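PDB 4B7C: probable oxidoreductase from Pseudomonas aeruginosa, which probably catalyses NADP-dependent oxidation or reduction as a member of the medium-chain dehydrogenase/reductase family. Local coordinates for residues Arg9-Ala14 with Thr315-Leu320; Gly19-Asp24 with Thr319-Phe324; Phe139-Leu142 with Gln146-Asn149. All blocks are in the same frame, centred on the assembly; numbering follows the deposited sequence.

Contact 1 (Arg9-Ala14 with Thr315-Leu320)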
loop_
_atom_site.group_PDB
_atom_site.type_symbol
_atom_site.label_atom_id
_atom_site.label_comp_id
_atom_site.label_asym_id
_atom_site.label_seq_id
_atom_site.Cartn_x
_atom_site.Cartn_y
_atom_site.Cartn_z
ATOM N N ARG B 9 -41.652 -4.205 12.429
ATOM C CA ARG B 9 -41.342 -2.878 11.904
ATOM C C ARG B 9 -39.954 -2.926 11.282
ATOM O O ARG B 9 -39.024 -3.497 11.865
ATOM C CB ARG B 9 -41.373 -1.797 12.983
ATOM C CG ARG B 9 -42.697 -1.686 13.736
ATOM C CD ARG B 9 -42.567 -0.746 14.916
ATOM N NE ARG B 9 -41.570 -1.211 15.869
ATOM C CZ ARG B 9 -41.001 -0.450 16.796
ATOM N NH1 ARG B 9 -41.315 0.837 16.920
ATOM N NH2 ARG B 9 -40.097 -0.979 17.601
ATOM N N GLN B 10 -39.825 -2.302 10.115
ATOM C CA GLN B 10 -38.577 -2.313 9.358
ATOM C C GLN B 10 -38.255 -0.947 8.778
ATOM O O GLN B 10 -39.146 -0.225 8.328
ATOM C CB GLN B 10 -38.663 -3.278 8.187
ATOM C CG GLN B 10 -39.132 -4.678 8.495
ATOM C CD GLN B 10 -39.176 -5.505 7.221
ATOM O OE1 GLN B 10 -39.740 -5.074 6.217
ATOM N NE2 GLN B 10 -38.533 -6.672 7.237
ATOM N N TYR B 11 -36.976 -0.613 8.777
ATOM C CA TYR B 11 -36.488 0.501 7.983
ATOM C C TYR B 11 -35.908 -0.042 6.692
ATOM O O TYR B 11 -34.935 -0.802 6.704
ATOM C CB TYR B 11 -35.453 1.331 8.721
ATOM C CG TYR B 11 -36.066 2.423 9.535
ATOM C CD1 TYR B 11 -36.622 3.543 8.920
ATOM C CD2 TYR B 11 -36.096 2.348 10.924
ATOM C CE1 TYR B 11 -37.189 4.558 9.668
ATOM C CE2 TYR B 11 -36.670 3.350 11.676
ATOM C CZ TYR B 11 -37.214 4.457 11.041
ATOM O OH TYR B 11 -37.783 5.448 11.790
ATOM N N GLN B 12 -36.536 0.338 5.583
ATOM C CA GLN B 12 -36.068 -0.057 4.262
ATOM C C GLN B 12 -35.299 1.085 3.622
ATOM O O GLN B 12 -35.551 2.249 3.912
ATOM C CB GLN B 12 -37.227 -0.443 3.361
ATOM C CG GLN B 12 -38.021 -1.630 3.857
ATOM C CD GLN B 12 -39.253 -1.903 3.017
ATOM O OE1 GLN B 12 -39.598 -1.122 2.130
ATOM N NE2 GLN B 12 -39.934 -3.012 3.300
ATOM N N LEU B 13 -34.342 0.738 2.769
ATOM C CA LEU B 13 -33.633 1.740 1.975
ATOM C C LEU B 13 -34.567 2.218 0.867
ATOM O O LEU B 13 -34.977 1.436 0.010
ATOM C CB LEU B 13 -32.340 1.179 1.392
ATOM C CG LEU B 13 -31.461 2.165 0.607
ATOM C CD1 LEU B 13 -30.911 3.240 1.532
ATOM C CD2 LEU B 13 -30.345 1.430 -0.121
ATOM N N ALA B 14 -34.894 3.508 0.899
ATOM C CA ALA B 14 -35.924 4.080 0.019
ATOM C C ALA B 14 -35.301 4.749 -1.207
ATOM O O ALA B 14 -35.796 4.611 -2.319
ATOM C CB ALA B 14 -36.772 5.082 0.781
ATOM N N THR B 315 -36.127 5.718 16.088
ATOM C CA THR B 315 -35.160 6.824 16.046
ATOM C C THR B 315 -33.981 6.600 15.085
ATOM O O THR B 315 -33.125 7.477 14.939
ATOM C CB THR B 315 -34.556 7.125 17.432
ATOM O OG1 THR B 315 -33.637 6.085 17.805
ATOM C CG2 THR B 315 -35.662 7.282 18.493
ATOM N N PHE B 316 -33.968 5.454 14.415
ATOM C CA PHE B 316 -32.825 5.042 13.577
ATOM C C PHE B 316 -32.244 6.128 12.626
ATOM O O PHE B 316 -31.048 6.426 12.696
ATOM C CB PHE B 316 -33.162 3.763 12.792
ATOM C CG PHE B 316 -32.148 3.424 11.738
ATOM C CD1 PHE B 316 -30.895 2.982 12.093
ATOM C CD2 PHE B 316 -32.428 3.625 10.393
ATOM C CE1 PHE B 316 -29.942 2.719 11.128
ATOM C CE2 PHE B 316 -31.482 3.364 9.410
ATOM C CZ PHE B 316 -30.227 2.905 9.785
ATOM N N PRO B 317 -33.072 6.712 11.739
ATOM C CA PRO B 317 -32.543 7.737 10.806
ATOM C C PRO B 317 -31.827 8.885 11.483
ATOM O O PRO B 317 -30.801 9.330 10.974
ATOM C CB PRO B 317 -33.801 8.261 10.089
ATOM C CG PRO B 317 -34.783 7.157 10.212
ATOM C CD PRO B 317 -34.523 6.547 11.567
ATOM N N GLU B 318 -32.384 9.397 12.582
ATOM C CA GLU B 318 -31.761 10.525 13.285
ATOM C C GLU B 318 -30.518 10.053 13.994
ATOM O O GLU B 318 -29.493 10.726 13.942
ATOM C CB GLU B 318 -32.684 11.219 14.301
ATOM C CG GLU B 318 -33.346 10.400 15.378
ATOM C CD GLU B 318 -34.781 10.030 15.049
ATOM O OE1 GLU B 318 -34.938 9.420 13.981
ATOM O OE2 GLU B 318 -35.744 10.325 15.830
ATOM N N THR B 319 -30.645 8.923 14.692
ATOM C CA THR B 319 -29.545 8.381 15.484
ATOM C C THR B 319 -28.351 8.071 14.604
ATOM O O THR B 319 -27.217 8.304 14.993
ATOM C CB THR B 319 -29.968 7.119 16.264
ATOM O OG1 THR B 319 -31.113 7.407 17.086
ATOM C CG2 THR B 319 -28.813 6.634 17.128
ATOM N N LEU B 320 -28.622 7.593 13.398
ATOM C CA LEU B 320 -27.567 7.351 12.406
ATOM C C LEU B 320 -26.716 8.591 12.078
ATOM O O LEU B 320 -25.506 8.477 11.889
ATOM C CB LEU B 320 -28.168 6.785 11.110
ATOM C CG LEU B 320 -27.139 6.266 10.083
ATOM C CD1 LEU B 320 -26.195 5.230 10.684
ATOM C CD2 LEU B 320 -27.773 5.701 8.823
#

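Contact 2 (Gly19-Asp24 with Thr319-Phe324)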
loop_
_atom_site.group_PDB
_atom_site.type_symbol
_atom_site.label_atom_id
_atom_site.label_comp_id
_atom_site.label_asym_id
_atom_site.label_seq_id
_atom_site.Cartn_x
_atom_site.Cartn_y
_atom_site.Cartn_z
ATOM N N GLY B 19 -24.676 12.734 -0.632
ATOM C CA GLY B 19 -24.068 13.294 0.551
ATOM C C GLY B 19 -24.605 12.668 1.824
ATOM O O GLY B 19 -24.641 11.435 1.944
ATOM N N LEU B 20 -25.035 13.510 2.757
ATOM C CA LEU B 20 -25.512 13.033 4.048
ATOM C C LEU B 20 -26.891 12.388 3.866
ATOM O O LEU B 20 -27.711 12.906 3.118
ATOM C CB LEU B 20 -25.607 14.194 5.071
ATOM C CG LEU B 20 -25.248 13.944 6.530
ATOM C CD1 LEU B 20 -23.794 13.538 6.722
ATOM C CD2 LEU B 20 -25.598 15.158 7.386
ATOM N N PRO B 21 -27.147 11.243 4.534
ATOM C CA PRO B 21 -28.485 10.665 4.446
ATOM C C PRO B 21 -29.489 11.554 5.140
ATOM O O PRO B 21 -29.199 12.163 6.180
ATOM C CB PRO B 21 -28.364 9.295 5.144
ATOM C CG PRO B 21 -27.058 9.293 5.846
ATOM C CD PRO B 21 -26.227 10.427 5.344
ATOM N N GLY B 22 -30.687 11.568 4.585
ATOM C CA GLY B 22 -31.688 12.511 5.003
ATOM C C GLY B 22 -32.946 11.797 5.409
ATOM O O GLY B 22 -32.952 10.578 5.657
ATOM N N ARG B 23 -34.026 12.559 5.493
ATOM C CA ARG B 23 -35.261 12.021 6.024
ATOM C C ARG B 23 -36.032 11.208 4.992
ATOM O O ARG B 23 -36.945 10.498 5.377
ATOM C CB ARG B 23 -36.132 13.093 6.690
ATOM C CG ARG B 23 -35.505 13.708 7.939
ATOM C CD ARG B 23 -35.277 12.701 9.091
ATOM N NE ARG B 23 -36.504 12.355 9.819
ATOM C CZ ARG B 23 -36.533 11.748 11.005
ATOM N NH1 ARG B 23 -35.414 11.432 11.661
ATOM N NH2 ARG B 23 -37.705 11.475 11.554
ATOM N N ASP B 24 -35.662 11.281 3.710
ATOM C CA ASP B 24 -36.334 10.505 2.651
ATOM C C ASP B 24 -35.485 9.263 2.263
ATOM O O ASP B 24 -35.891 8.454 1.428
ATOM C CB ASP B 24 -36.643 11.381 1.403
ATOM C CG ASP B 24 -37.932 12.277 1.541
ATOM O OD1 ASP B 24 -38.268 12.485 2.696
ATOM O OD2 ASP B 24 -38.601 12.804 0.545
ATOM N N THR B 319 -30.645 8.923 14.692
ATOM C CA THR B 319 -29.545 8.381 15.484
ATOM C C THR B 319 -28.351 8.071 14.604
ATOM O O THR B 319 -27.217 8.304 14.993
ATOM C CB THR B 319 -29.968 7.119 16.264
ATOM O OG1 THR B 319 -31.113 7.407 17.086
ATOM C CG2 THR B 319 -28.813 6.634 17.128
ATOM N N LEU B 320 -28.622 7.593 13.398
ATOM C CA LEU B 320 -27.567 7.351 12.406
ATOM C C LEU B 320 -26.716 8.591 12.078
ATOM O O LEU B 320 -25.506 8.477 11.889
ATOM C CB LEU B 320 -28.168 6.785 11.110
ATOM C CG LEU B 320 -27.139 6.266 10.083
ATOM C CD1 LEU B 320 -26.195 5.230 10.684
ATOM C CD2 LEU B 320 -27.773 5.701 8.823
ATOM N N LEU B 321 -27.358 9.759 12.000
ATOM C CA LEU B 321 -26.660 11.032 11.723
ATOM C C LEU B 321 -25.674 11.410 12.807
ATOM O O LEU B 321 -24.630 11.999 12.514
ATOM C CB LEU B 321 -27.648 12.179 11.539
ATOM C CG LEU B 321 -28.485 12.011 10.265
ATOM C CD1 LEU B 321 -29.326 13.237 9.961
ATOM C CD2 LEU B 321 -27.623 11.659 9.058
ATOM N N LYS B 322 -25.985 11.028 14.045
ATOM C CA LYS B 322 -25.121 11.288 15.195
ATOM C C LYS B 322 -23.746 10.667 15.014
ATOM O O LYS B 322 -22.757 11.097 15.620
ATOM C CB LYS B 322 -25.792 10.742 16.465
ATOM C CG LYS B 322 -25.033 10.935 17.765
ATOM C CD LYS B 322 -25.817 10.385 18.960
ATOM C CE LYS B 322 -25.174 10.730 20.294
ATOM N NZ LYS B 322 -25.888 10.022 21.405
ATOM N N LEU B 323 -23.694 9.628 14.189
ATOM C CA LEU B 323 -22.460 8.930 13.872
ATOM C C LEU B 323 -21.476 9.838 13.132
ATOM O O LEU B 323 -20.262 9.726 13.305
ATOM C CB LEU B 323 -22.784 7.709 13.011
ATOM C CG LEU B 323 -21.972 6.438 13.276
ATOM C CD1 LEU B 323 -21.582 6.251 14.732
ATOM C CD2 LEU B 323 -22.765 5.234 12.788
ATOM N N PHE B 324 -22.005 10.751 12.326
ATOM C CA PHE B 324 -21.167 11.653 11.526
ATOM C C PHE B 324 -21.086 13.075 12.051
ATOM O O PHE B 324 -20.723 13.988 11.311
ATOM C CB PHE B 324 -21.649 11.705 10.088
ATOM C CG PHE B 324 -21.793 10.358 9.444
ATOM C CD1 PHE B 324 -20.673 9.642 9.027
ATOM C CD2 PHE B 324 -23.044 9.813 9.243
ATOM C CE1 PHE B 324 -20.815 8.400 8.425
ATOM C CE2 PHE B 324 -23.193 8.576 8.644
ATOM C CZ PHE B 324 -22.077 7.865 8.239
#

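Contact 3 (Phe139-Leu142 with Gln146-Asn149)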
loop_
_atom_site.group_PDB
_atom_site.type_symbol
_atom_site.label_atom_id
_atom_site.label_comp_id
_atom_site.label_asym_id
_atom_site.label_seq_id
_atom_site.Cartn_x
_atom_site.Cartn_y
_atom_site.Cartn_z
ATOM N N PHE B 139 -7.710 -7.905 15.084
ATOM C CA PHE B 139 -7.069 -8.590 13.956
ATOM C C PHE B 139 -6.300 -7.632 13.038
ATOM O O PHE B 139 -5.203 -7.950 12.599
ATOM C CB PHE B 139 -8.068 -9.459 13.189
ATOM C CG PHE B 139 -8.506 -10.662 13.966
ATOM C CD1 PHE B 139 -7.614 -11.679 14.231
ATOM C CD2 PHE B 139 -9.788 -10.750 14.474
ATOM C CE1 PHE B 139 -7.995 -12.775 14.985
ATOM C CE2 PHE B 139 -10.175 -11.840 15.236
ATOM C CZ PHE B 139 -9.281 -12.852 15.491
ATOM N N ALA B 140 -6.859 -6.465 12.783
ATOM C CA ALA B 140 -6.192 -5.464 11.936
ATOM C C ALA B 140 -4.859 -5.037 12.540
ATOM O O ALA B 140 -3.826 -5.053 11.868
ATOM C CB ALA B 140 -7.093 -4.274 11.702
ATOM N N LEU B 141 -4.865 -4.709 13.831
ATOM C CA LEU B 141 -3.631 -4.289 14.497
ATOM C C LEU B 141 -2.625 -5.411 14.573
ATOM O O LEU B 141 -1.490 -5.265 14.142
ATOM C CB LEU B 141 -3.893 -3.752 15.918
ATOM C CG LEU B 141 -2.625 -3.295 16.661
ATOM C CD1 LEU B 141 -2.040 -2.065 15.969
ATOM C CD2 LEU B 141 -2.892 -2.994 18.136
ATOM N N LEU B 142 -3.043 -6.537 15.124
ATOM C CA LEU B 142 -2.110 -7.618 15.444
ATOM C C LEU B 142 -1.665 -8.453 14.243
ATOM O O LEU B 142 -0.498 -8.842 14.149
ATOM C CB LEU B 142 -2.697 -8.533 16.523
ATOM C CG LEU B 142 -3.030 -7.853 17.862
ATOM C CD1 LEU B 142 -3.666 -8.853 18.828
ATOM C CD2 LEU B 142 -1.794 -7.199 18.468
ATOM N N GLN B 146 1.079 -5.752 12.982
ATOM C CA GLN B 146 2.148 -6.478 13.673
ATOM C C GLN B 146 3.039 -5.563 14.529
ATOM O O GLN B 146 4.255 -5.510 14.350
ATOM C CB GLN B 146 2.994 -7.266 12.671
ATOM C CG GLN B 146 2.188 -8.271 11.866
ATOM C CD GLN B 146 3.034 -9.074 10.905
ATOM O OE1 GLN B 146 3.070 -8.798 9.702
ATOM N NE2 GLN B 146 3.716 -10.066 11.427
ATOM N N PRO B 147 2.434 -4.851 15.482
ATOM C CA PRO B 147 3.238 -3.952 16.300
ATOM C C PRO B 147 4.178 -4.717 17.211
ATOM O O PRO B 147 3.869 -5.822 17.638
ATOM C CB PRO B 147 2.187 -3.202 17.121
ATOM C CG PRO B 147 1.102 -4.204 17.297
ATOM C CD PRO B 147 1.063 -4.975 16.001
ATOM N N LYS B 148 5.325 -4.114 17.485
ATOM C CA LYS B 148 6.321 -4.693 18.376
ATOM C C LYS B 148 6.598 -3.752 19.542
ATOM O O LYS B 148 6.399 -2.539 19.443
ATOM C CB LYS B 148 7.628 -4.969 17.629
ATOM C CG LYS B 148 7.494 -5.906 16.443
ATOM C CD LYS B 148 7.144 -7.321 16.874
ATOM C CE LYS B 148 7.245 -8.274 15.697
ATOM N NZ LYS B 148 6.279 -9.412 15.774
ATOM N N ASN B 149 7.086 -4.326 20.635
ATOM C CA ASN B 149 7.460 -3.556 21.830
ATOM C C ASN B 149 8.344 -2.367 21.459
ATOM O O ASN B 149 9.302 -2.504 20.703
ATOM C CB ASN B 149 8.190 -4.454 22.830
ATOM C CG ASN B 149 8.439 -3.787 24.169
ATOM O OD1 ASN B 149 7.506 -3.403 24.877
ATOM N ND2 ASN B 149 9.704 -3.694 24.546
#

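Contact 1 (Arg9-Ala14 with Thr315-Leu320)
Where Y11 on strand 7-13 faces F316 at the start of helix 316-321, the backbones stay well apart: the two CA atoms, the nearest pair across the contact, are 8.1 Å from each other. The side chain of Y11 bridges that distance: CB points toward the helix, and the ring meets F316 at its near part and P317 at its far end. F316 CD2 sits over one face of the phenol, while CB of F316 touches Y11 CE2 at 3.7 Å. The two side chains slide past each other in opposite directions, and their rings pair obliquely, centroids 5.5 Å apart and planes at 43°. F316 has CG anti to its backbone N (chi1 170°), which carries its ring along the tyrosine instead of away from it. P317 lies across the end of the phenol, with its CD 3.4 Å from Y11 CZ. The hydroxyl beyond is hydrogen-bonded to the carbonyl oxygen of E314, just ahead of the helix. T315 O helps fix the first turn, accepting from both T319 N and T319 OG1; the hydroxyl approaches well above the carbonyl plane. Further aromatic rings extend the cluster, F28 stacked on Y11 and F26 edge-to-face with F316. This is strand-on-helix packing of the GroES-like catalytic domain in medium-chain dehydrogenases/reductases, where the C-terminal chain returns to join the N-terminal part.

Contact 2 (Gly19-Asp24 with Thr319-Phe324)
L20 and P21 meet L321 and F324 where the loop between strands 7-13 and 26-32 of the GroES-like domain lies against the later part of helix 316-321 and the residues that follow. The chief bump is the CD2 methyl of L321. It enters a shallow hollow in the loop whose walls are the CG corner of the P21 ring, the P21 carbonyl oxygen and the branch point of L20. P21 CG lies 4.0 Å from that methyl and L20 CG 4.2 Å from it. The leucine reaches this hollow with CG anti to its carbonyl carbon (chi1 -67°). Proline ring and leucine side chain slide past each other in opposite directions, meeting through the one methyl.

A second, looser fit lies further along the chain, at F324. Here the bump belongs to the loop: the CD1 methyl of L20 leans on F324 CB at 4.4 Å, touching the root of the phenylalanine side chain. The turn from L321 to F324 is closed by the bond from F324 N to L321 O, 2.9 Å long, which brings the two hydrophobic side chains to the same loop. P21 is the buried member of the group, its CB pointing toward the helix, whereas L20 lies on the exposed margin. Outside the two segments, R55 of helix 53-58 packs on both P21 and F324, and N254 touches L20, P21 and F324, filling in around the loop. No hydrogen bond crosses between the segments, so the fit rests on shape. Its tightest point is the L321 CD2 methyl, 3.3 Å from P21 O.

Contact 3 (Phe139-Leu142 with Gln146-Asn149)
L141 and P147 pack together at the C-terminal end of helix 132-145, where the chain turns out of the helix toward strand 152-155 of the Rossmann-fold sheet. Starting at CB, the L141 side chain is still 5.1 Å from P147 CD. With CG anti to the backbone N (chi1 -180°), the next atom closes much of that gap: L141 CG lies 3.9 Å from P147 CG. At the tip, CD1 meets the same ring carbon at 4.0 Å, and CD2 stands only slightly farther from it. One corner of the proline is thus met by the whole branched end of the leucine. I169 and A170 of helix 161-172 and F223 of strand 219-224 also touch this leucine, burying it within the domain. L142 adds a looser touch through its CD2 methyl to P147 CG.

The exit from the helix is made at Q146, the first residue to leave helical geometry, with positive phi (45°). Its N gives a weak, bent bond back to L141 O, five residues earlier. L142 O receives a CA-H...O contact from Q146, whose CG also lies close by. Q146 O, in turn, accepts a hydrogen bond from R243. P147, which has no N-H to offer, brings its ring carbon CD to 3.2 Å from L141 O.

Contacts 1 and 2 are neighbours, their centres 10 Å apart, and both use helix 316-321 and share T319 and L320. Strand 7-13 meets the start of that helix, and the loop that follows the strand meets its later part and what follows; a salt bridge from R23 NH1 to E318 OE1, 3.1 Å, ties the two together. Each joins the beginning of the chain to its final part, across roughly 300 residues. Contact 3 is local and falls between those partners in sequence, on the other side of the chain's centre, with its centre 36 Å from contact 1 and 33 Å from contact 2. The chain therefore builds the Rossmann domain midway, then returns to complete the GroES-like one.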